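Local coordinates for malonyl CoA-acyl carrier protein transacylase (Mycobacterium tuberculosis, PDB 2QC3), which catalyses the transfer of the malonyl group from coenzyme A to holo-acyl carrier protein, a step that supplies fatty acid biosynthesis, at residues P62-A67 and F269-T274; A89-G94 and V249-C254; A134-D139 and A160-A165; A193-F198 and V242-Q247. All blocks are in the same frame, centred on the assembly; numbering follows the deposited sequence.

Interaction 1: P62-A67 and F269-T274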
loop_
_atom_site.group_PDB
_atom_site.type_symbol
_atom_site.label_atom_id
_atom_site.label_comp_id
_atom_site.label_asym_id
_atom_site.label_seq_id
_atom_site.Cartn_x
_atom_site.Cartn_y
_atom_site.Cartn_z
ATOM N N PRO A 62 8.851 3.186 3.695
ATOM C CA PRO A 62 9.426 4.198 2.804
ATOM C C PRO A 62 10.144 3.560 1.615
ATOM O O PRO A 62 10.227 4.144 0.539
ATOM C CB PRO A 62 10.381 4.961 3.721
ATOM C CG PRO A 62 10.852 3.894 4.654
ATOM C CD PRO A 62 9.578 3.148 4.976
ATOM N N LEU A 63 10.659 2.355 1.824
ATOM C CA LEU A 63 11.371 1.630 0.780
ATOM C C LEU A 63 10.394 1.252 -0.331
ATOM O O LEU A 63 10.686 1.427 -1.517
ATOM C CB LEU A 63 12.018 0.379 1.380
ATOM C CG LEU A 63 13.060 -0.384 0.557
ATOM C CD1 LEU A 63 14.212 0.543 0.179
ATOM C CD2 LEU A 63 13.570 -1.566 1.380
ATOM N N ILE A 64 9.229 0.740 0.057
ATOM C CA ILE A 64 8.207 0.363 -0.913
ATOM C C ILE A 64 7.717 1.581 -1.689
ATOM O O ILE A 64 7.570 1.522 -2.911
ATOM C CB ILE A 64 7.008 -0.324 -0.228
ATOM C CG1 ILE A 64 7.439 -1.694 0.298
ATOM C CG2 ILE A 64 5.841 -0.483 -1.217
ATOM C CD1 ILE A 64 6.419 -2.350 1.203
ATOM N N VAL A 65 7.463 2.680 -0.983
ATOM C CA VAL A 65 7.009 3.904 -1.630
ATOM C C VAL A 65 8.108 4.414 -2.560
ATOM O O VAL A 65 7.826 4.890 -3.658
ATOM C CB VAL A 65 6.647 5.009 -0.588
ATOM C CG1 VAL A 65 6.431 6.345 -1.289
ATOM C CG2 VAL A 65 5.378 4.619 0.165
ATOM N N ALA A 66 9.364 4.301 -2.122
ATOM C CA ALA A 66 10.498 4.752 -2.935
ATOM C C ALA A 66 10.578 3.964 -4.251
ATOM O O ALA A 66 10.767 4.542 -5.320
ATOM C CB ALA A 66 11.812 4.599 -2.148
ATOM N N ALA A 67 10.435 2.647 -4.164
ATOM C CA ALA A 67 10.482 1.792 -5.345
ATOM C C ALA A 67 9.351 2.179 -6.291
ATOM O O ALA A 67 9.546 2.298 -7.507
ATOM C CB ALA A 67 10.337 0.334 -4.940
ATOM N N PHE A 269 2.442 -1.089 -9.913
ATOM C CA PHE A 269 3.803 -0.609 -9.748
ATOM C C PHE A 269 4.597 -1.509 -8.808
ATOM O O PHE A 269 4.023 -2.278 -8.039
ATOM C CB PHE A 269 3.782 0.818 -9.200
ATOM C CG PHE A 269 3.369 1.844 -10.204
ATOM C CD1 PHE A 269 2.066 1.890 -10.676
ATOM C CD2 PHE A 269 4.292 2.763 -10.693
ATOM C CE1 PHE A 269 1.686 2.829 -11.618
ATOM C CE2 PHE A 269 3.918 3.708 -11.639
ATOM C CZ PHE A 269 2.615 3.741 -12.101
ATOM N N PRO A 270 5.936 -1.448 -8.885
ATOM C CA PRO A 270 6.782 -2.269 -8.014
ATOM C C PRO A 270 6.853 -1.706 -6.593
ATOM O O PRO A 270 6.594 -0.529 -6.370
ATOM C CB PRO A 270 8.142 -2.228 -8.716
ATOM C CG PRO A 270 8.135 -0.894 -9.373
ATOM C CD PRO A 270 6.740 -0.841 -9.961
ATOM N N PRO A 271 7.172 -2.558 -5.610
ATOM C CA PRO A 271 7.446 -3.980 -5.827
ATOM C C PRO A 271 6.135 -4.723 -6.072
ATOM O O PRO A 271 5.364 -4.959 -5.147
ATOM C CB PRO A 271 8.127 -4.399 -4.528
ATOM C CG PRO A 271 7.475 -3.505 -3.508
ATOM C CD PRO A 271 7.451 -2.173 -4.213
ATOM N N ALA A 272 5.885 -5.068 -7.332
ATOM C CA ALA A 272 4.670 -5.772 -7.726
ATOM C C ALA A 272 4.282 -6.835 -6.706
ATOM O O ALA A 272 5.121 -7.621 -6.261
ATOM C CB ALA A 272 4.862 -6.410 -9.093
ATOM N N GLY A 273 3.006 -6.851 -6.342
ATOM C CA GLY A 273 2.524 -7.819 -5.377
ATOM C C GLY A 273 1.395 -8.682 -5.907
ATOM O O GLY A 273 1.583 -9.470 -6.829
ATOM N N THR A 274 0.212 -8.519 -5.328
ATOM C CA THR A 274 -0.949 -9.300 -5.729
ATOM C C THR A 274 -2.133 -8.430 -6.148
ATOM O O THR A 274 -3.203 -8.947 -6.456
ATOM C CB THR A 274 -1.413 -10.214 -4.572
ATOM O OG1 THR A 274 -1.845 -9.401 -3.471
ATOM C CG2 THR A 274 -0.265 -11.114 -4.102
#
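The carbonyl oxygens of I64 and P270 come within 4.1 Å of each other, and a single hydroxyl, OG1 of T68, is hydrogen-bonded to both. This threonine follows A67 in the same helix, so one polar atom ties the helix backbone to the proline pair 270-271. The same P270 O lies 3.9 Å from the carbonyl carbon of A67, and the CA atoms of A67 and P270, 6.1 Å apart, are the nearest pair between the two backbones. The remaining touches are apolar, or aliphatic carbon against carbonyl. The peptide between P270 and P271 is cis, and the CD edge of the P271 ring meets the helix. P271 CD rests 3.8 Å from CG2 of I64 and 3.9 Å from CB of A67, thus touching two side chains almost one helical turn apart. In I64, CG1 lies beside the backbone N (chi1 -69°), which leaves the short branch CG2 anti to that N and facing the proline, the two side chains crossing at about a right angle. The loop 269-274 joins strand 263-268 of the parallel sheet to helix 275-282, and helix 57-77 packs against it in the alpha/beta core of the acyltransferase domain. F269 still makes backbone hydrogen bonds with L6 of the adjacent strand. P270 lays its CG 4.0 Å from the backbone oxygen of A67.

Interaction 2: A89-G94 and V249-C254; sequences AGHSVG and VRWDLC. With ACY (acetic acid), chain B.
V249 sets CG1 over one face of the H91 ring as a CH-pi contact, 3.8 Å from the centroid of that ring and 18° off its normal. CG1 gets there by standing anti to the V249 backbone N (chi1 174°), while the other branch, CG2, comes to 3.4 Å from S92 OG. R250, at the N-cap position of helix 251-260, turns away and grips D252 side-on, NE to OD2 and NH1 to OD1, the latter at 2.8 Å. W251 then swings its indole back across strand 86-90: CZ3 lies 3.6 Å from G90 O and CH2 4.0 Å from A89 CB. This strand runs into G90-H91-S92-V93-G94, the GxSxG nucleophile elbow of the acyltransferase fold, where S92, the nucleophile by similarity, holds a positive phi of 57°. V93 N donates to OXT of acetic acid, probably from the crystallisation liquor, at 2.8 Å, consistent with an oxyanion-hole amide as in related transacylases. The W251 indole is oblique to the H91 imidazole, the centroids of the imidazole and the indole's five-membered ring 5.6 Å apart. H91 CB lies over one indole face; C254 CB, almost one turn along the helix, lies over the opposite face, offset toward the rim.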
loop_
_atom_site.group_PDB
_atom_site.type_symbol
_atom_site.label_atom_id
_atom_site.label_comp_id
_atom_site.label_asym_id
_atom_site.label_seq_id
_atom_site.Cartn_x
_atom_site.Cartn_y
_atom_site.Cartn_z
ATOM N N ALA A 89 -4.954 4.136 -7.312
ATOM C CA ALA A 89 -5.323 3.496 -6.053
ATOM C C ALA A 89 -4.124 2.764 -5.458
ATOM O O ALA A 89 -3.322 2.179 -6.196
ATOM C CB ALA A 89 -6.473 2.520 -6.270
ATOM N N GLY A 90 -3.997 2.806 -4.134
ATOM C CA GLY A 90 -2.905 2.118 -3.482
ATOM C C GLY A 90 -3.427 1.318 -2.302
ATOM O O GLY A 90 -4.474 1.604 -1.750
ATOM N N HIS A 91 -2.681 0.295 -1.921
ATOM C CA HIS A 91 -3.070 -0.529 -0.799
ATOM C C HIS A 91 -2.216 -0.220 0.417
ATOM O O HIS A 91 -0.995 -0.314 0.358
ATOM C CB HIS A 91 -2.995 -2.021 -1.179
ATOM C CG HIS A 91 -3.363 -2.958 -0.060
ATOM N ND1 HIS A 91 -4.472 -3.783 -0.108
ATOM C CD2 HIS A 91 -2.811 -3.149 1.160
ATOM C CE1 HIS A 91 -4.588 -4.432 1.040
ATOM N NE2 HIS A 91 -3.593 -4.064 1.828
ATOM N N SER A 92 -2.882 0.165 1.506
ATOM C CA SER A 92 -2.211 0.458 2.778
ATOM C C SER A 92 -1.133 1.528 2.659
ATOM O O SER A 92 -1.443 2.651 2.306
ATOM C CB SER A 92 -1.609 -0.838 3.349
ATOM O OG SER A 92 -2.609 -1.811 3.619
ATOM N N VAL A 93 0.122 1.196 2.955
ATOM C CA VAL A 93 1.149 2.209 2.793
ATOM C C VAL A 93 1.225 2.653 1.312
ATOM O O VAL A 93 1.657 3.766 1.022
ATOM C CB VAL A 93 2.529 1.714 3.261
ATOM C CG1 VAL A 93 3.020 0.560 2.391
ATOM C CG2 VAL A 93 3.504 2.884 3.222
ATOM N N GLY A 94 0.781 1.798 0.390
ATOM C CA GLY A 94 0.787 2.140 -1.026
ATOM C C GLY A 94 -0.015 3.395 -1.320
ATOM O O GLY A 94 0.191 4.051 -2.336
ATOM N N VAL A 249 -8.612 -1.527 5.563
ATOM C CA VAL A 249 -8.320 -1.268 4.163
ATOM C C VAL A 249 -9.426 -1.951 3.359
ATOM O O VAL A 249 -9.481 -3.181 3.298
ATOM C CB VAL A 249 -6.942 -1.872 3.759
ATOM C CG1 VAL A 249 -6.715 -1.723 2.248
ATOM C CG2 VAL A 249 -5.821 -1.181 4.539
ATOM N N ARG A 250 -10.317 -1.163 2.761
ATOM C CA ARG A 250 -11.398 -1.729 1.958
ATOM C C ARG A 250 -10.943 -1.839 0.499
ATOM O O ARG A 250 -11.462 -1.150 -0.385
ATOM C CB ARG A 250 -12.667 -0.862 2.052
ATOM C CG ARG A 250 -13.324 -0.829 3.438
ATOM C CD ARG A 250 -13.495 -2.235 4.022
ATOM N NE ARG A 250 -14.283 -3.123 3.167
ATOM C CZ ARG A 250 -15.579 -3.390 3.328
ATOM N NH1 ARG A 250 -16.192 -4.220 2.488
ATOM N NH2 ARG A 250 -16.260 -2.839 4.320
ATOM N N TRP A 251 -9.961 -2.699 0.251
ATOM C CA TRP A 251 -9.461 -2.876 -1.104
ATOM C C TRP A 251 -10.586 -3.391 -2.000
ATOM O O TRP A 251 -10.665 -3.032 -3.172
ATOM C CB TRP A 251 -8.273 -3.849 -1.137
ATOM C CG TRP A 251 -7.673 -3.936 -2.506
ATOM C CD1 TRP A 251 -7.682 -5.015 -3.339
ATOM C CD2 TRP A 251 -7.060 -2.864 -3.241
ATOM N NE1 TRP A 251 -7.119 -4.684 -4.555
ATOM C CE2 TRP A 251 -6.725 -3.369 -4.520
ATOM C CE3 TRP A 251 -6.760 -1.526 -2.942
ATOM C CZ2 TRP A 251 -6.110 -2.582 -5.504
ATOM C CZ3 TRP A 251 -6.147 -0.737 -3.923
ATOM C CH2 TRP A 251 -5.827 -1.275 -5.189
ATOM N N ASP A 252 -11.452 -4.233 -1.444
ATOM C CA ASP A 252 -12.581 -4.763 -2.202
ATOM C C ASP A 252 -13.473 -3.650 -2.753
ATOM O O ASP A 252 -13.953 -3.740 -3.879
ATOM C CB ASP A 252 -13.424 -5.717 -1.344
ATOM C CG ASP A 252 -13.856 -5.107 -0.010
ATOM O OD1 ASP A 252 -14.687 -5.739 0.674
ATOM O OD2 ASP A 252 -13.373 -4.015 0.364
ATOM N N LEU A 253 -13.684 -2.596 -1.962
ATOM C CA LEU A 253 -14.506 -1.480 -2.409
ATOM C C LEU A 253 -13.776 -0.659 -3.479
ATOM O O LEU A 253 -14.400 -0.070 -4.361
ATOM C CB LEU A 253 -14.889 -0.586 -1.216
ATOM C CG LEU A 253 -15.719 -1.265 -0.117
ATOM C CD1 LEU A 253 -16.126 -0.243 0.948
ATOM C CD2 LEU A 253 -16.970 -1.906 -0.741
ATOM N N CYS A 254 -12.450 -0.630 -3.414
ATOM C CA CYS A 254 -11.690 0.119 -4.396
ATOM C C CYS A 254 -11.809 -0.546 -5.769
ATOM O O CYS A 254 -12.031 0.120 -6.779
ATOM C CB CYS A 254 -10.210 0.206 -3.987
ATOM S SG CYS A 254 -9.874 1.304 -2.583
HETATM C C ACY B . 0.517 -0.972 5.860
HETATM O O ACY B . -0.031 -0.104 6.514
HETATM O OXT ACY B . 1.201 -0.660 4.745
HETATM C CH3 ACY B . 0.433 -2.412 6.288
#

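Interaction 3: A134-D139 and A160-A165; sequences AVLGGD and AGQIVA
Strands 134-136 and 162-165 run antiparallel, their short axes 4.5 Å apart at the closest and 149° between their directions. V135 and I163 form the hydrogen-bonded pair: V135 N to I163 O is 2.8 Å and nearly straight at 171°, while the return bond, I163 N to V135 O, is longer at 3.2 Å. A134-V164 and L136-Q162 flank it as non-hydrogen-bonded pairs, and G137 N to G161 O, 3.0 Å, carries the ladder one step past L136-Q162. G137, G138 and G161 all have positive phi, which favours glycine. On the face bearing A134, L136, Q162 and V164, L136 leans across the ladder: its CD2 approaches Q162 CA to 3.8 Å and lies alongside the aliphatic Q162 CG at 4.0 Å. On the other face V135, with CG1 anti to the backbone N, points its second branch CG2 at A165 CB. The pair belongs to the mixed sheet of the smaller, ferredoxin-like part of the domain. Strand 184-187 flanks 130-136 on one side, strand 153-159 flanks 162-166 on the other, Q162 touches helix 275-282, and D139 caps helix 140-149 through E142 N.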
loop_
_atom_site.group_PDB
_atom_site.type_symbol
_atom_site.label_atom_id
_atom_site.label_comp_id
_atom_site.label_asym_id
_atom_site.label_seq_id
_atom_site.Cartn_x
_atom_site.Cartn_y
_atom_site.Cartn_z
ATOM N N ALA A 134 -3.776 -13.641 7.766
ATOM C CA ALA A 134 -4.607 -13.738 6.591
ATOM C C ALA A 134 -5.584 -14.872 6.862
ATOM O O ALA A 134 -5.249 -15.846 7.544
ATOM C CB ALA A 134 -3.747 -14.057 5.360
ATOM N N VAL A 135 -6.805 -14.725 6.369
ATOM C CA VAL A 135 -7.814 -15.762 6.515
ATOM C C VAL A 135 -8.366 -15.949 5.110
ATOM O O VAL A 135 -9.043 -15.069 4.577
ATOM C CB VAL A 135 -8.957 -15.345 7.460
ATOM C CG1 VAL A 135 -9.971 -16.480 7.567
ATOM C CG2 VAL A 135 -8.398 -15.003 8.848
ATOM N N LEU A 136 -8.056 -17.087 4.504
ATOM C CA LEU A 136 -8.513 -17.361 3.152
ATOM C C LEU A 136 -9.587 -18.437 3.114
ATOM O O LEU A 136 -9.486 -19.456 3.797
ATOM C CB LEU A 136 -7.330 -17.773 2.275
ATOM C CG LEU A 136 -6.218 -16.733 2.130
ATOM C CD1 LEU A 136 -5.220 -17.189 1.065
ATOM C CD2 LEU A 136 -6.827 -15.391 1.740
ATOM N N GLY A 137 -10.618 -18.199 2.310
ATOM C CA GLY A 137 -11.699 -19.159 2.192
ATOM C C GLY A 137 -12.661 -19.121 3.366
ATOM O O GLY A 137 -12.694 -18.148 4.131
ATOM N N GLY A 138 -13.436 -20.190 3.513
ATOM C CA GLY A 138 -14.406 -20.267 4.587
ATOM C C GLY A 138 -15.653 -19.492 4.215
ATOM O O GLY A 138 -15.659 -18.763 3.223
ATOM N N ASP A 139 -16.715 -19.658 4.994
ATOM C CA ASP A 139 -17.955 -18.945 4.734
ATOM C C ASP A 139 -17.747 -17.526 5.249
ATOM O O ASP A 139 -17.500 -17.320 6.439
ATOM C CB ASP A 139 -19.119 -19.612 5.462
ATOM C CG ASP A 139 -20.434 -18.908 5.211
ATOM O OD1 ASP A 139 -20.693 -17.875 5.866
ATOM O OD2 ASP A 139 -21.201 -19.380 4.349
ATOM N N ALA A 160 -13.553 -11.351 -2.104
ATOM C CA ALA A 160 -14.377 -12.389 -1.493
ATOM C C ALA A 160 -13.460 -13.533 -1.052
ATOM O O ALA A 160 -12.643 -14.018 -1.828
ATOM C CB ALA A 160 -15.418 -12.897 -2.489
ATOM N N GLY A 161 -13.582 -13.948 0.204
ATOM C CA GLY A 161 -12.740 -15.026 0.696
ATOM C C GLY A 161 -11.296 -14.621 0.938
ATOM O O GLY A 161 -10.445 -15.472 1.169
ATOM N N GLN A 162 -11.004 -13.327 0.870
ATOM C CA GLN A 162 -9.644 -12.855 1.108
ATOM C C GLN A 162 -9.671 -11.723 2.119
ATOM O O GLN A 162 -9.892 -10.560 1.770
ATOM C CB GLN A 162 -8.986 -12.379 -0.190
ATOM C CG GLN A 162 -8.705 -13.497 -1.186
ATOM C CD GLN A 162 -7.902 -13.021 -2.380
ATOM O OE1 GLN A 162 -6.830 -12.440 -2.222
ATOM N NE2 GLN A 162 -8.411 -13.272 -3.581
ATOM N N ILE A 163 -9.450 -12.080 3.379
ATOM C CA ILE A 163 -9.462 -11.112 4.466
ATOM C C ILE A 163 -8.199 -11.239 5.311
ATOM O O ILE A 163 -7.513 -12.265 5.283
ATOM C CB ILE A 163 -10.684 -11.331 5.400
ATOM C CG1 ILE A 163 -11.988 -11.129 4.627
ATOM C CG2 ILE A 163 -10.641 -10.364 6.578
ATOM C CD1 ILE A 163 -12.299 -12.241 3.657
ATOM N N VAL A 164 -7.881 -10.175 6.035
ATOM C CA VAL A 164 -6.748 -10.190 6.935
ATOM C C VAL A 164 -7.312 -9.755 8.283
ATOM O O VAL A 164 -7.892 -8.674 8.410
ATOM C CB VAL A 164 -5.626 -9.222 6.506
ATOM C CG1 VAL A 164 -4.531 -9.218 7.571
ATOM C CG2 VAL A 164 -5.037 -9.645 5.152
ATOM N N ALA A 165 -7.176 -10.623 9.279
ATOM C CA ALA A 165 -7.659 -10.321 10.612
ATOM C C ALA A 165 -6.514 -9.695 11.390
ATOM O O ALA A 165 -5.349 -10.018 11.157
ATOM C CB ALA A 165 -8.132 -11.593 11.298
#

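Interaction 4: A193-F198 and V242-Q247; sequences AFHTEF and VSQLTQ. With ACY (acetic acid), chain B.
The hydrogen bonds converge on H195 ND1, whose single N-H is bifurcated between two main-chain carbonyls at the edge of the imidazole. Q244 O, 2.8 Å from ND1, takes the stronger branch, bent to 134° and tilted 22° out of the ring plane; Q247 O, 2.9 Å from ND1, is held weakly. Q247 N also donates to Q244 O, from the opposite face of that carbonyl plane, so the acceptor is held by its own turn as well as by the histidine. With CG anti to the carbonyl carbon (chi1 -66°), H195 turns its ring onto this pair of oxygens. T196 OG1, donor to A193 O and acceptor from F198 N in an ST turn, braces the loop. One water links E197 OE1 and T246 OG1, 2.7 Å from the former. Weaker CA-H...O contacts join the backbones: H195 CA faces L245 O, and T246 CA lies 3.2 Å from T196 O. On the ligand side, H195 NE2 makes a weak bond to O of acetic acid, probably from the crystallisation liquor, whose CH3 sits 3.3 Å from F194 CD1. H195 is catalytic by similarity, and here carbonyls occupy the place a carboxylate fills in a classical triad: they help fix the ring rotation and leave NE2 turned toward S92 and the acetic acid, where the acyl group probably lies, consistent with the Ser-His dyad of FabD enzymes.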
loop_
_atom_site.group_PDB
_atom_site.type_symbol
_atom_site.label_atom_id
_atom_site.label_comp_id
_atom_site.label_asym_id
_atom_site.label_seq_id
_atom_site.Cartn_x
_atom_site.Cartn_y
_atom_site.Cartn_z
ATOM N N ALA A 193 -0.822 -5.047 14.740
ATOM C CA ALA A 193 -2.141 -4.990 14.117
ATOM C C ALA A 193 -2.313 -3.699 13.333
ATOM O O ALA A 193 -2.921 -2.741 13.815
ATOM C CB ALA A 193 -3.235 -5.104 15.181
ATOM N N PHE A 194 -1.782 -3.676 12.119
ATOM C CA PHE A 194 -1.899 -2.488 11.287
ATOM C C PHE A 194 -3.379 -2.265 10.960
ATOM O O PHE A 194 -4.177 -3.202 10.990
ATOM C CB PHE A 194 -1.099 -2.673 9.997
ATOM C CG PHE A 194 0.358 -2.969 10.221
ATOM C CD1 PHE A 194 1.103 -3.610 9.236
ATOM C CD2 PHE A 194 0.994 -2.591 11.402
ATOM C CE1 PHE A 194 2.456 -3.870 9.418
ATOM C CE2 PHE A 194 2.351 -2.846 11.592
ATOM C CZ PHE A 194 3.082 -3.487 10.595
ATOM N N HIS A 195 -3.724 -1.016 10.664
ATOM C CA HIS A 195 -5.089 -0.621 10.327
ATOM C C HIS A 195 -6.139 -0.977 11.376
ATOM O O HIS A 195 -7.237 -1.427 11.053
ATOM C CB HIS A 195 -5.465 -1.186 8.949
ATOM C CG HIS A 195 -4.658 -0.591 7.839
ATOM N ND1 HIS A 195 -4.826 0.712 7.421
ATOM C CD2 HIS A 195 -3.589 -1.067 7.161
ATOM C CE1 HIS A 195 -3.890 1.014 6.540
ATOM N NE2 HIS A 195 -3.126 -0.048 6.365
ATOM N N THR A 196 -5.797 -0.765 12.641
ATOM C CA THR A 196 -6.730 -1.018 13.734
ATOM C C THR A 196 -6.461 0.046 14.786
ATOM O O THR A 196 -5.498 0.804 14.667
ATOM C CB THR A 196 -6.530 -2.403 14.390
ATOM O OG1 THR A 196 -5.293 -2.415 15.109
ATOM C CG2 THR A 196 -6.536 -3.519 13.330
ATOM N N GLU A 197 -7.309 0.104 15.810
ATOM C CA GLU A 197 -7.132 1.082 16.872
ATOM C C GLU A 197 -5.787 0.922 17.584
ATOM O O GLU A 197 -5.291 1.866 18.200
ATOM C CB GLU A 197 -8.280 0.975 17.881
ATOM C CG GLU A 197 -9.599 1.521 17.359
ATOM C CD GLU A 197 -9.600 3.041 17.217
ATOM O OE1 GLU A 197 -8.614 3.604 16.687
ATOM O OE2 GLU A 197 -10.601 3.673 17.626
ATOM N N PHE A 198 -5.186 -0.263 17.488
ATOM C CA PHE A 198 -3.901 -0.497 18.140
ATOM C C PHE A 198 -2.784 0.374 17.565
ATOM O O PHE A 198 -1.723 0.519 18.175
ATOM C CB PHE A 198 -3.529 -1.987 18.083
ATOM C CG PHE A 198 -4.438 -2.861 18.913
ATOM C CD1 PHE A 198 -5.448 -3.615 18.316
ATOM C CD2 PHE A 198 -4.330 -2.866 20.300
ATOM C CE1 PHE A 198 -6.346 -4.356 19.091
ATOM C CE2 PHE A 198 -5.217 -3.599 21.087
ATOM C CZ PHE A 198 -6.231 -4.347 20.484
ATOM N N VAL A 242 -4.511 10.116 6.921
ATOM C CA VAL A 242 -4.120 10.062 8.323
ATOM C C VAL A 242 -5.033 9.099 9.073
ATOM O O VAL A 242 -4.577 8.221 9.804
ATOM C CB VAL A 242 -4.207 11.456 8.970
ATOM C CG1 VAL A 242 -3.861 11.368 10.454
ATOM C CG2 VAL A 242 -3.255 12.406 8.263
ATOM N N SER A 243 -6.332 9.256 8.860
ATOM C CA SER A 243 -7.318 8.411 9.509
ATOM C C SER A 243 -7.167 6.924 9.165
ATOM O O SER A 243 -7.410 6.064 10.009
ATOM C CB SER A 243 -8.721 8.908 9.148
ATOM O OG SER A 243 -9.704 8.142 9.803
ATOM N N GLN A 244 -6.752 6.617 7.939
ATOM C CA GLN A 244 -6.580 5.226 7.530
ATOM C C GLN A 244 -5.588 4.473 8.400
ATOM O O GLN A 244 -5.558 3.240 8.403
ATOM C CB GLN A 244 -6.129 5.142 6.065
ATOM C CG GLN A 244 -7.278 5.123 5.091
ATOM C CD GLN A 244 -8.259 4.020 5.412
ATOM O OE1 GLN A 244 -7.952 2.829 5.291
ATOM N NE2 GLN A 244 -9.440 4.407 5.838
ATOM N N LEU A 245 -4.773 5.217 9.138
ATOM C CA LEU A 245 -3.778 4.612 10.002
ATOM C C LEU A 245 -4.397 3.575 10.934
ATOM O O LEU A 245 -3.827 2.516 11.159
ATOM C CB LEU A 245 -3.071 5.697 10.817
ATOM C CG LEU A 245 -1.674 5.350 11.333
ATOM C CD1 LEU A 245 -0.766 5.008 10.153
ATOM C CD2 LEU A 245 -1.097 6.535 12.102
ATOM N N THR A 246 -5.578 3.874 11.459
ATOM C CA THR A 246 -6.255 2.966 12.380
ATOM C C THR A 246 -7.520 2.355 11.788
ATOM O O THR A 246 -8.290 1.712 12.500
ATOM C CB THR A 246 -6.654 3.704 13.681
ATOM O OG1 THR A 246 -7.553 4.774 13.361
ATOM C CG2 THR A 246 -5.424 4.277 14.375
ATOM N N GLN A 247 -7.731 2.544 10.491
ATOM C CA GLN A 247 -8.933 2.030 9.839
ATOM C C GLN A 247 -8.685 0.901 8.840
ATOM O O GLN A 247 -7.628 0.824 8.226
ATOM C CB GLN A 247 -9.659 3.174 9.121
ATOM C CG GLN A 247 -10.107 4.293 10.046
ATOM C CD GLN A 247 -11.083 3.804 11.094
ATOM O OE1 GLN A 247 -12.210 3.412 10.777
ATOM N NE2 GLN A 247 -10.654 3.814 12.355
HETATM C C ACY B . 0.517 -0.972 5.860
HETATM O O ACY B . -0.031 -0.104 6.514
HETATM O OXT ACY B . 1.201 -0.660 4.745
HETATM C CH3 ACY B . 0.433 -2.412 6.288
HETATM O O HOH W 1 -8.666 6.087 15.578
#

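Overall arrangement
Along the chain, interaction 2 lies inside the loop closed by interaction 1, and interactions 3 and then 4 lie inside that closed by interaction 2. Interaction 1 belongs to the parallel-sheet core; interaction 2, its centre 14 Å away, joins that core to the mixed sheet, and the two touch where V65 of helix 57-77 meets V93 after strand 86-90. Strand 249-250 of interaction 2 edges the mixed sheet that contains interaction 3, whose centre lies 16 Å away. Interactions 2 and 4, centres 13 Å apart, share the acetic acid and bring S92 OG to 3.3 Å from H195 NE2. The probable catalytic pair is thus assembled from distant parts of the sequence at the junction of the two sheets.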